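UDP-glucose 4-epimerase (Brucella ovis, PDB 4WOK) probably catalyses the interconversion of UDP-glucose and UDP-galactose, using a bound NAD that takes up and returns a hydride. Local coordinates at residues V236-R241 with F312-S317; C128-V133 with A175-N180. The protein carries 2 engineered substitutions. All coordinates share one frame; numbering follows the deposited sequence.

Interaction 1. Residues V236-R241 with F312-S317; sequences VTDLAR and FHTVYS
Asp-238, in the first turn of helix 236-251, sends its carboxylate into the bend of the irregular chain 312-317, and each of its oxygens accepts two hydrogen bonds. OD1 takes the amide of Val-315 on its syn side in a nearly straight bond, 2.9 Å from Val-315 N to Asp-238 OD1 (N-H...O 172°). OD2 takes Tyr-316 N on its syn side, somewhat out of the carboxylate plane, while its anti lone pair receives the Ser-317 hydroxyl, 2.6 Å from Ser-317 OG to Asp-238 OD2. The serine hydroxyl also accepts from the backbone of His-235, which ties the loop to the residue just before the helix. A short acidic side chain suits this place, since its two oxygens reach two consecutive amides and a hydroxyl; four donors around a buried carboxylate would be expected to keep it ionised.

The fourth donor is Arg-241, one turn further along the helix. This salt bridge, 2.8 Å between Arg-241 NH1 and Asp-238 OD1, is an i to i+3 pair on the loop-facing side of the helix that follows strand 230-235 in the Rossmann-type epimerase. A bend at chi3 (47°) curls the arginine back over the loop, where NH1 also donates to the carbonyl of His-313, 2.9 Å from Arg-241 NH1 to His-313 O and close to the guanidinium plane. Val-315 CG2 lies over one face of that plane, towards its rim.

Aromatic rings fill in beside the polar groups. Tyr-316 lies against Thr-237, whose methyl, anti to the backbone N (chi1 -59° for OG1), meets the ring at 3.5 Å from Thr-237 CG2 to Tyr-316 CE2. Phe-312 brings CE1 to 3.4 Å from Asp-238 O and also packs against Ala-242 and Leu-245 along the same helix.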
# COMPACT_ATOMS: atom_id res chain seq x y z
N VAL A 236 5.31 5.66 3.37
CA VAL A 236 4.76 5.72 2.02
C VAL A 236 5.79 6.19 0.97
O VAL A 236 5.73 5.79 -0.20
CB VAL A 236 3.52 6.65 1.99
CG1 VAL A 236 3.90 8.06 2.45
CG2 VAL A 236 2.86 6.65 0.62
N THR A 237 6.74 7.02 1.39
CA THR A 237 7.78 7.45 0.45
C THR A 237 8.69 6.28 0.10
O THR A 237 9.13 6.16 -1.05
CB THR A 237 8.61 8.61 1.02
OG1 THR A 237 7.74 9.71 1.31
CG2 THR A 237 9.67 9.06 0.01
N ASP A 238 8.97 5.42 1.08
CA ASP A 238 9.70 4.19 0.82
C ASP A 238 8.91 3.30 -0.15
O ASP A 238 9.49 2.65 -1.02
CB ASP A 238 9.99 3.43 2.12
CG ASP A 238 11.24 3.95 2.84
OD1 ASP A 238 12.21 4.32 2.14
OD2 ASP A 238 11.24 3.97 4.09
N LEU A 239 7.60 3.26 0.01
CA LEU A 239 6.76 2.49 -0.93
C LEU A 239 6.87 3.07 -2.33
O LEU A 239 7.00 2.32 -3.29
CB LEU A 239 5.30 2.45 -0.46
CG LEU A 239 5.04 1.57 0.76
CD1 LEU A 239 3.63 1.79 1.28
CD2 LEU A 239 5.28 0.11 0.45
N ALA A 240 6.80 4.39 -2.44
CA ALA A 240 6.98 5.05 -3.73
C ALA A 240 8.31 4.64 -4.35
O ALA A 240 8.37 4.21 -5.50
CB ALA A 240 6.91 6.56 -3.57
N ARG A 241 9.38 4.74 -3.56
CA ARG A 241 10.71 4.36 -4.04
C ARG A 241 10.74 2.93 -4.61
O ARG A 241 11.26 2.70 -5.70
CB ARG A 241 11.74 4.49 -2.90
CG ARG A 241 11.93 5.93 -2.40
CD ARG A 241 13.00 6.01 -1.28
NE ARG A 241 14.20 5.26 -1.64
CZ ARG A 241 14.62 4.17 -1.00
NH1 ARG A 241 13.96 3.71 0.05
NH2 ARG A 241 15.72 3.54 -1.41
N PHE A 312 16.67 -2.70 -2.80
CA PHE A 312 15.80 -1.82 -2.01
C PHE A 312 15.97 -1.94 -0.49
O PHE A 312 15.86 -3.02 0.06
CB PHE A 312 14.33 -2.09 -2.35
CG PHE A 312 13.37 -1.36 -1.45
CD1 PHE A 312 13.15 -0.00 -1.60
CD2 PHE A 312 12.68 -2.04 -0.46
CE1 PHE A 312 12.27 0.67 -0.76
CE2 PHE A 312 11.80 -1.37 0.37
CZ PHE A 312 11.59 -0.02 0.22
N HIS A 313 16.23 -0.80 0.15
CA HIS A 313 16.20 -0.68 1.61
C HIS A 313 15.33 0.51 1.98
O HIS A 313 15.34 1.52 1.28
CB HIS A 313 17.61 -0.48 2.19
CG HIS A 313 18.63 -1.43 1.66
ND1 HIS A 313 19.30 -1.21 0.47
CD2 HIS A 313 19.06 -2.62 2.12
CE1 HIS A 313 20.12 -2.22 0.24
NE2 HIS A 313 19.99 -3.09 1.22
N THR A 314 14.57 0.40 3.07
CA THR A 314 13.83 1.55 3.56
C THR A 314 14.81 2.58 4.11
O THR A 314 15.80 2.22 4.74
CB THR A 314 12.82 1.18 4.67
OG1 THR A 314 13.47 0.40 5.68
CG2 THR A 314 11.67 0.39 4.09
N VAL A 315 14.54 3.86 3.87
CA VAL A 315 15.38 4.91 4.46
C VAL A 315 14.54 5.93 5.21
O VAL A 315 15.08 6.83 5.83
CB VAL A 315 16.24 5.63 3.40
CG1 VAL A 315 17.13 4.64 2.67
CG2 VAL A 315 15.38 6.40 2.42
N TYR A 316 13.21 5.80 5.15
CA TYR A 316 12.33 6.74 5.84
C TYR A 316 11.39 6.06 6.84
O TYR A 316 10.48 6.69 7.37
CB TYR A 316 11.47 7.52 4.83
CG TYR A 316 12.22 8.35 3.81
CD1 TYR A 316 12.95 9.47 4.20
CD2 TYR A 316 12.18 8.04 2.46
CE1 TYR A 316 13.63 10.24 3.27
CE2 TYR A 316 12.86 8.80 1.52
CZ TYR A 316 13.58 9.90 1.93
OH TYR A 316 14.25 10.66 0.99
N SER A 317 11.61 4.78 7.10
CA SER A 317 10.61 4.02 7.83
C SER A 317 10.94 3.79 9.31
O SER A 317 10.41 2.87 9.93
CB SER A 317 10.37 2.69 7.13
OG SER A 317 9.75 2.89 5.87
O HOH W 1 17.36 1.39 -1.77

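Interaction 2. Residues C128-V133 with A175-N180. With NAD (nicotinamide-adenine-dinucleotide), chain B.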
# COMPACT_ATOMS: atom_id res chain seq x y z
N CYS A 128 0.65 -8.13 2.26
CA CYS A 128 1.11 -9.27 3.05
C CYS A 128 -0.08 -9.99 3.69
O CYS A 128 0.09 -11.02 4.34
CB CYS A 128 2.10 -8.82 4.13
SG CYS A 128 3.74 -8.43 3.50
N ALA A 129 -1.28 -9.44 3.50
CA ALA A 129 -2.49 -10.14 3.92
C ALA A 129 -2.67 -11.46 3.15
O ALA A 129 -3.43 -12.33 3.57
CB ALA A 129 -3.72 -9.25 3.74
N THR A 130 -1.97 -11.60 2.02
CA THR A 130 -2.07 -12.84 1.25
C THR A 130 -1.53 -14.05 2.02
O THR A 130 -1.93 -15.18 1.76
CB THR A 130 -1.32 -12.73 -0.09
OG1 THR A 130 0.05 -12.38 0.16
CG2 THR A 130 -1.96 -11.69 -1.01
N TYR A 131 -0.63 -13.80 2.98
CA TYR A 131 -0.01 -14.89 3.74
C TYR A 131 -0.94 -15.53 4.77
O TYR A 131 -0.82 -16.72 5.06
CB TYR A 131 1.25 -14.40 4.47
CG TYR A 131 2.36 -13.98 3.55
CD1 TYR A 131 2.94 -14.88 2.67
CD2 TYR A 131 2.84 -12.68 3.56
CE1 TYR A 131 3.97 -14.51 1.82
CE2 TYR A 131 3.87 -12.29 2.71
CZ TYR A 131 4.43 -13.21 1.85
OH TYR A 131 5.45 -12.83 1.01
N GLY A 132 -1.85 -14.73 5.32
CA GLY A 132 -2.67 -15.17 6.44
C GLY A 132 -1.79 -15.34 7.67
O GLY A 132 -0.86 -14.55 7.88
N VAL A 133 -2.08 -16.35 8.48
CA VAL A 133 -1.25 -16.63 9.66
C VAL A 133 -0.01 -17.42 9.25
O VAL A 133 -0.12 -18.50 8.68
CB VAL A 133 -2.04 -17.41 10.73
N ALA A 175 5.17 -7.99 -8.28
CA ALA A 175 4.14 -7.86 -7.26
C ALA A 175 4.83 -7.43 -5.98
O ALA A 175 5.84 -8.02 -5.59
CB ALA A 175 3.37 -9.16 -7.07
N LEU A 176 4.31 -6.39 -5.33
CA LEU A 176 4.94 -5.86 -4.13
C LEU A 176 4.01 -6.03 -2.94
O LEU A 176 2.90 -5.50 -2.92
CB LEU A 176 5.31 -4.39 -4.32
CG LEU A 176 6.32 -4.09 -5.44
CD1 LEU A 176 6.46 -2.58 -5.65
CD2 LEU A 176 7.69 -4.72 -5.17
N ARG A 177 4.48 -6.79 -1.95
CA ARG A 177 3.69 -7.13 -0.77
C ARG A 177 4.16 -6.34 0.45
O ARG A 177 5.36 -6.29 0.74
CB ARG A 177 3.77 -8.64 -0.48
CG ARG A 177 3.41 -9.55 -1.65
CD ARG A 177 3.66 -11.02 -1.29
NE ARG A 177 3.36 -11.93 -2.40
CZ ARG A 177 4.00 -13.08 -2.60
NH1 ARG A 177 4.98 -13.45 -1.78
NH2 ARG A 177 3.67 -13.86 -3.62
N TYR A 178 3.22 -5.72 1.16
CA TYR A 178 3.57 -5.02 2.39
C TYR A 178 2.35 -4.96 3.29
O TYR A 178 1.24 -5.26 2.85
CB TYR A 178 4.10 -3.61 2.09
CG TYR A 178 3.23 -2.80 1.14
CD1 TYR A 178 3.33 -2.97 -0.25
CD2 TYR A 178 2.32 -1.87 1.62
CE1 TYR A 178 2.54 -2.24 -1.11
CE2 TYR A 178 1.54 -1.13 0.77
CZ TYR A 178 1.64 -1.32 -0.59
OH TYR A 178 0.85 -0.58 -1.44
N PHE A 179 2.57 -4.59 4.55
CA PHE A 179 1.48 -4.59 5.53
C PHE A 179 0.76 -3.24 5.66
O PHE A 179 -0.39 -3.10 5.24
CB PHE A 179 2.01 -5.02 6.90
CG PHE A 179 2.04 -6.51 7.10
CD1 PHE A 179 0.85 -7.24 7.20
CD2 PHE A 179 3.24 -7.19 7.19
CE1 PHE A 179 0.87 -8.61 7.39
CE2 PHE A 179 3.27 -8.57 7.38
CZ PHE A 179 2.08 -9.28 7.48
N ASN A 180 1.43 -2.26 6.26
CA ASN A 180 0.80 -0.98 6.56
C ASN A 180 1.57 0.21 6.05
O ASN A 180 2.66 0.52 6.54
CB ASN A 180 0.62 -0.80 8.08
CG ASN A 180 -0.28 -1.86 8.69
OD1 ASN A 180 -1.48 -1.90 8.41
ND2 ASN A 180 0.29 -2.70 9.55
PA NAD B . -6.35 4.75 -1.56
O1A NAD B . -7.81 4.34 -1.54
O2A NAD B . -5.84 6.07 -1.06
O5B NAD B . -5.93 4.77 -3.24
C5B NAD B . -6.79 3.93 -3.98
C4B NAD B . -6.97 4.66 -5.34
O4B NAD B . -7.57 3.79 -6.30
C3B NAD B . -7.96 5.79 -5.01
O3B NAD B . -7.45 6.97 -5.57
C2B NAD B . -9.26 5.31 -5.71
O2B NAD B . -10.00 6.38 -6.14
C1B NAD B . -8.66 4.51 -6.92
N9A NAD B . -9.57 3.44 -7.38
C8A NAD B . -10.22 2.44 -6.62
N7A NAD B . -10.95 1.61 -7.38
C5A NAD B . -10.77 2.10 -8.68
C6A NAD B . -11.28 1.67 -9.92
N6A NAD B . -12.13 0.59 -9.99
N1A NAD B . -10.93 2.32 -11.05
C2A NAD B . -10.09 3.40 -10.93
N3A NAD B . -9.53 3.93 -9.81
C4A NAD B . -9.91 3.23 -8.69
O3 NAD B . -5.70 3.40 -0.96
PN NAD B . -4.10 3.37 -0.79
O1N NAD B . -3.26 4.39 -1.51
O2N NAD B . -3.91 2.94 0.63
O5D NAD B . -3.56 1.85 -1.40
C5D NAD B . -3.77 1.71 -2.72
C4D NAD B . -3.13 0.38 -3.10
O4D NAD B . -2.18 -0.02 -2.03
C3D NAD B . -4.21 -0.72 -3.13
O3D NAD B . -3.79 -1.62 -4.10
C2D NAD B . -4.06 -1.32 -1.73
O2D NAD B . -4.44 -2.63 -1.62
C1D NAD B . -2.52 -1.31 -1.66
N1N NAD B . -2.09 -1.55 -0.19
C2N NAD B . -2.27 -0.50 0.70
C3N NAD B . -1.88 -0.70 2.05
C7N NAD B . -2.07 0.43 3.03
O7N NAD B . -1.71 0.29 4.21
N7N NAD B . -2.65 1.60 2.59
C4N NAD B . -1.35 -1.93 2.44
C5N NAD B . -1.19 -2.97 1.52
C6N NAD B . -1.57 -2.77 0.18
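A buried contact of mixed character, part sulfur and ring packing and part hydrogen bonding, joins the loop that follows strand 121-125 to the C-terminal end of the neighbouring parallel strand 172-177. Cys-128 carries most of it. Its CB sits almost centrally over one face of Phe-179, 3.3 Å from Cys-128 CB to the ring centroid and 8° off the normal, a CH-pi contact. The sulfur rests over the same ring nearer its rim, with Cys-128 SG 4.2 Å from the centroid of Phe-179. A small, polarisable side chain fits here because the backbones are close: Cys-128 N donates to Tyr-178 O at 3.0 Å.

Loops at the C-terminal edge of the parallel sheet are where a Rossmann fold holds its dinucleotide, and the second segment turns its other side to NAD. The CB of Tyr-178 points away from the 128-133 segment, and its ring lies beside the nicotinamide, 3.4 Å from Tyr-178 CE2 to NAD C5N, while its hydroxyl is bonded to Ser-125. The carbonyl of the next residue also faces the nicotinamide, 3.2 Å from Phe-179 O to NAD C4N, the carbon that accepts hydride in such cofactors.

Further back along the strand, Arg-177 stretches out fully from CG to NE (chi2 175°, chi3 -178°) and crosses Tyr-131 at about a right angle. Arg-177 NH1 donates to Tyr-131 OH at 2.9 Å, tilted somewhat from the guanidinium plane. Asn-260 is a second partner of that hydroxyl, and Glu-159 of helix 150-169 forms a salt bridge with Arg-177 NH2, which would be expected to balance the buried arginine charge.

In the fold
The centres of interactions 1 and 2 lie about 16 Å apart, and the two are in direct contact through Leu-239 and Tyr-178, with 3.6 Å between Leu-239 CD1 and Tyr-178 CE2. Leu-239 is on the side of helix 236-251 turned away from loop 312-317, so the helix is held by the loop on one side and packs against a nicotinamide-pocket residue on another. Interaction 2 supplies pocket residues itself, and the Tyr-178 side chain is about 11 Å from the bound zinc ion. Interaction 1 stands further back, with the Ser-317 side chain about 12 Å from NAD. Strand 230-235 also connects them: it runs into helix 236-251, and the backbone carbonyl of Asp-232 accepts from Asn-180 ND2.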